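Local atomic coordinates of Endonuclease/exonuclease/phosphatase (Beutenbergia cavernae DSM 12333, PDB entry 4RUW), a protein that belongs to the endonuclease/exonuclease/phosphatase family and joins a DNase I-like domain to a C-terminal Ig-like domain. Residues 329-341 and 348-360. Residues are numbered along the deposited sequence; the frame is centred on the assembly and turned at random.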
# COMPACT_ATOMS: atom_id res chain seq x y z
N ARG A 329 13.58 4.47 -5.10
CA ARG A 329 14.53 4.97 -6.08
C ARG A 329 14.04 4.54 -7.45
O ARG A 329 13.72 3.38 -7.66
CB ARG A 329 15.91 4.38 -5.81
CG ARG A 329 16.99 4.91 -6.73
CD ARG A 329 18.36 4.48 -6.24
NE ARG A 329 18.64 5.06 -4.93
CZ ARG A 329 19.42 4.50 -4.02
NH1 ARG A 329 20.00 3.33 -4.26
NH2 ARG A 329 19.62 5.11 -2.85
N LEU A 330 13.96 5.46 -8.38
CA LEU A 330 13.44 5.13 -9.69
C LEU A 330 14.55 4.67 -10.60
O LEU A 330 15.49 5.38 -10.83
CB LEU A 330 12.73 6.35 -10.29
CG LEU A 330 11.99 6.14 -11.60
CD1 LEU A 330 10.91 5.09 -11.44
CD2 LEU A 330 11.40 7.46 -12.08
N GLY A 331 14.40 3.47 -11.11
CA GLY A 331 15.31 2.93 -12.10
C GLY A 331 14.89 3.26 -13.51
O GLY A 331 14.08 4.12 -13.75
N GLY A 332 15.49 2.55 -14.45
CA GLY A 332 15.15 2.65 -15.85
C GLY A 332 13.87 1.93 -16.22
O GLY A 332 13.29 1.20 -15.42
N ALA A 333 13.41 2.16 -17.44
CA ALA A 333 12.19 1.54 -17.86
C ALA A 333 12.37 0.03 -17.84
O ALA A 333 13.29 -0.52 -18.43
CB ALA A 333 11.83 1.99 -19.27
N PRO A 334 11.50 -0.64 -17.14
CA PRO A 334 11.55 -2.07 -17.16
C PRO A 334 11.42 -2.52 -18.60
O PRO A 334 10.64 -2.10 -19.40
CB PRO A 334 10.34 -2.47 -16.35
CG PRO A 334 10.09 -1.33 -15.47
CD PRO A 334 10.49 -0.13 -16.18
N VAL A 335 12.07 -3.61 -18.95
CA VAL A 335 11.82 -4.27 -20.20
C VAL A 335 10.90 -5.45 -20.04
O VAL A 335 10.33 -5.88 -20.99
CB VAL A 335 13.11 -4.65 -20.95
CG1 VAL A 335 13.93 -3.40 -21.19
CG2 VAL A 335 13.96 -5.63 -20.23
N ALA A 336 10.84 -6.03 -18.85
CA ALA A 336 9.91 -7.10 -18.55
C ALA A 336 9.51 -7.03 -17.09
O ALA A 336 10.30 -6.65 -16.24
CB ALA A 336 10.53 -8.47 -18.88
N ALA A 337 8.26 -7.38 -16.81
CA ALA A 337 7.78 -7.50 -15.44
C ALA A 337 6.73 -8.60 -15.42
O ALA A 337 5.73 -8.51 -16.14
CB ALA A 337 7.19 -6.18 -14.96
N ARG A 338 6.96 -9.64 -14.63
CA ARG A 338 6.04 -10.75 -14.57
C ARG A 338 5.85 -11.24 -13.14
O ARG A 338 6.80 -11.32 -12.36
CB ARG A 338 6.52 -11.91 -15.46
CG ARG A 338 5.54 -13.08 -15.51
CD ARG A 338 5.82 -14.00 -16.69
NE ARG A 338 5.64 -13.31 -17.96
CZ ARG A 338 4.49 -13.29 -18.64
NH1 ARG A 338 4.42 -12.63 -19.78
NH2 ARG A 338 3.43 -13.93 -18.17
N THR A 339 4.61 -11.57 -12.81
CA THR A 339 4.26 -12.19 -11.54
C THR A 339 3.78 -13.61 -11.79
O THR A 339 2.97 -13.85 -12.69
CB THR A 339 3.13 -11.42 -10.86
OG1 THR A 339 3.58 -10.10 -10.57
CG2 THR A 339 2.71 -12.11 -9.56
N VAL A 340 4.30 -14.55 -11.01
CA VAL A 340 3.75 -15.89 -10.99
C VAL A 340 3.31 -16.17 -9.55
O VAL A 340 4.11 -16.09 -8.62
CB VAL A 340 4.76 -16.95 -11.48
CG1 VAL A 340 4.13 -18.33 -11.47
CG2 VAL A 340 5.25 -16.60 -12.89
N LEU A 341 2.03 -16.44 -9.37
CA LEU A 341 1.49 -16.72 -8.05
C LEU A 341 1.88 -18.12 -7.60
O LEU A 341 2.11 -19.00 -8.44
CB LEU A 341 -0.03 -16.58 -8.04
CG LEU A 341 -0.58 -15.20 -8.41
CD1 LEU A 341 -2.09 -15.25 -8.45
CD2 LEU A 341 -0.10 -14.16 -7.42
N ASP A 348 -0.85 -18.47 -1.89
CA ASP A 348 0.17 -18.70 -0.87
C ASP A 348 1.37 -17.78 -0.98
O ASP A 348 2.32 -17.89 -0.19
CB ASP A 348 0.60 -20.16 -0.90
CG ASP A 348 -0.51 -21.08 -0.51
OD1 ASP A 348 -0.92 -21.03 0.67
OD2 ASP A 348 -1.01 -21.83 -1.38
N GLY A 349 1.33 -16.87 -1.95
CA GLY A 349 2.43 -15.96 -2.19
C GLY A 349 2.68 -15.78 -3.66
O GLY A 349 1.80 -16.03 -4.49
N TRP A 350 3.89 -15.36 -4.02
CA TRP A 350 4.17 -15.02 -5.40
C TRP A 350 5.66 -14.79 -5.62
O TRP A 350 6.44 -14.64 -4.67
CB TRP A 350 3.43 -13.75 -5.81
CG TRP A 350 3.67 -12.58 -4.89
CD1 TRP A 350 4.77 -11.77 -4.86
CD2 TRP A 350 2.81 -12.13 -3.84
NE1 TRP A 350 4.64 -10.83 -3.86
CE2 TRP A 350 3.45 -11.03 -3.22
CE3 TRP A 350 1.56 -12.54 -3.37
CZ2 TRP A 350 2.87 -10.34 -2.15
CZ3 TRP A 350 0.99 -11.86 -2.30
CH2 TRP A 350 1.65 -10.77 -1.70
N ALA A 351 6.02 -14.75 -6.90
CA ALA A 351 7.32 -14.32 -7.35
C ALA A 351 7.11 -13.22 -8.38
O ALA A 351 6.30 -13.37 -9.29
CB ALA A 351 8.08 -15.47 -7.96
N GLN A 352 7.83 -12.11 -8.22
CA GLN A 352 7.79 -11.01 -9.18
C GLN A 352 9.18 -10.83 -9.78
O GLN A 352 10.15 -10.59 -9.05
CB GLN A 352 7.34 -9.71 -8.52
CG GLN A 352 5.90 -9.72 -8.03
CD GLN A 352 5.51 -8.40 -7.37
OE1 GLN A 352 6.31 -7.78 -6.68
NE2 GLN A 352 4.27 -7.98 -7.58
N LEU A 353 9.26 -10.96 -11.10
CA LEU A 353 10.51 -10.79 -11.82
C LEU A 353 10.48 -9.46 -12.56
O LEU A 353 9.48 -9.13 -13.21
CB LEU A 353 10.68 -11.94 -12.82
CG LEU A 353 11.89 -11.88 -13.75
CD1 LEU A 353 13.18 -12.10 -12.98
CD2 LEU A 353 11.74 -12.89 -14.88
N THR A 354 11.55 -8.69 -12.45
CA THR A 354 11.69 -7.46 -13.22
C THR A 354 13.02 -7.47 -13.95
O THR A 354 14.05 -7.77 -13.36
CB THR A 354 11.62 -6.21 -12.31
OG1 THR A 354 10.45 -6.28 -11.47
CG2 THR A 354 11.58 -4.94 -13.13
N ALA A 355 12.98 -7.17 -15.24
CA ALA A 355 14.19 -7.01 -16.04
C ALA A 355 14.29 -5.56 -16.47
O ALA A 355 13.30 -4.97 -16.90
CB ALA A 355 14.17 -7.94 -17.27
N SER A 356 15.47 -4.97 -16.36
CA SER A 356 15.66 -3.60 -16.82
C SER A 356 17.04 -3.41 -17.43
O SER A 356 17.91 -4.27 -17.30
CB SER A 356 15.44 -2.61 -15.68
OG SER A 356 16.36 -2.81 -14.62
N ARG A 357 17.24 -2.29 -18.12
CA ARG A 357 18.53 -1.97 -18.71
C ARG A 357 19.43 -1.31 -17.66
O ARG A 357 18.94 -0.60 -16.79
CB ARG A 357 18.36 -1.03 -19.91
CG ARG A 357 17.52 -1.59 -21.04
CD ARG A 357 17.42 -0.59 -22.19
NE ARG A 357 16.50 -1.02 -23.23
CZ ARG A 357 15.20 -0.76 -23.23
NH1 ARG A 357 14.66 -0.07 -22.23
NH2 ARG A 357 14.43 -1.19 -24.23
N PRO A 358 20.74 -1.57 -17.73
CA PRO A 358 21.39 -2.50 -18.66
C PRO A 358 21.64 -3.86 -18.01
O PRO A 358 22.50 -3.98 -17.13
CB PRO A 358 22.74 -1.81 -18.95
CG PRO A 358 22.86 -0.67 -17.94
CD PRO A 358 21.74 -0.81 -16.96
N GLY A 359 20.90 -4.87 -18.45
CA GLY A 359 21.13 -6.23 -18.02
C GLY A 359 20.94 -6.49 -16.54
O GLY A 359 21.67 -7.28 -15.95
N ARG A 360 19.95 -5.84 -15.94
CA ARG A 360 19.65 -6.09 -14.53
C ARG A 360 18.40 -6.96 -14.38
O ARG A 360 17.42 -6.79 -15.09
CB ARG A 360 19.49 -4.78 -13.76
CG ARG A 360 19.38 -4.98 -12.26
CD ARG A 360 19.51 -3.67 -11.50
NE ARG A 360 20.88 -3.41 -11.07
CZ ARG A 360 21.21 -2.44 -10.21
NH1 ARG A 360 22.48 -2.26 -9.87
NH2 ARG A 360 20.27 -1.66 -9.70
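V340 and A351, like R338 and L353, exchange pairs of backbone bonds across the first antiparallel beta hairpin of the Ig-like domain, whose strand 334-342 is an edge strand of a four-stranded antiparallel sheet. L353 N reaches R338 O at 2.8 Å. Near the start of the hairpin a classic beta bulge interrupts this regular pairing: V335 and A336 both face A355, whose O takes a 2.8 Å bond from V335 N and a weak one from A336 N. The methyl group of A355 is small enough to sit against A336 CB and, in one of the two conformers modelled for V335, against V335 CG2 as well.

One face of the hairpin, bearing V340 and L353, meets L419 of strand 418-424, so branched aliphatic residues suit the interior of the sandwich. The other turns T339, L341, W350 and Q352 toward the first domain, where helix 251-260 receives L341 and W350. Across the hairpin L341 CD2 touches W350 CB at 3.9 Å. In that same conformer of V335, CG1 lies over the guanidinium of R357, whose extended side chain returns to it at the exposed end. T339 and Q352 lie side by side, and their polar ends both bond to A259 O; Q352 NE2 also reaches L263 O. With chi1 at -62°, T339 holds OG1 beside its own backbone N and turns its methyl CG2 toward W350 CB, while T339 OG1 lies 3.5 Å from Q352 CG.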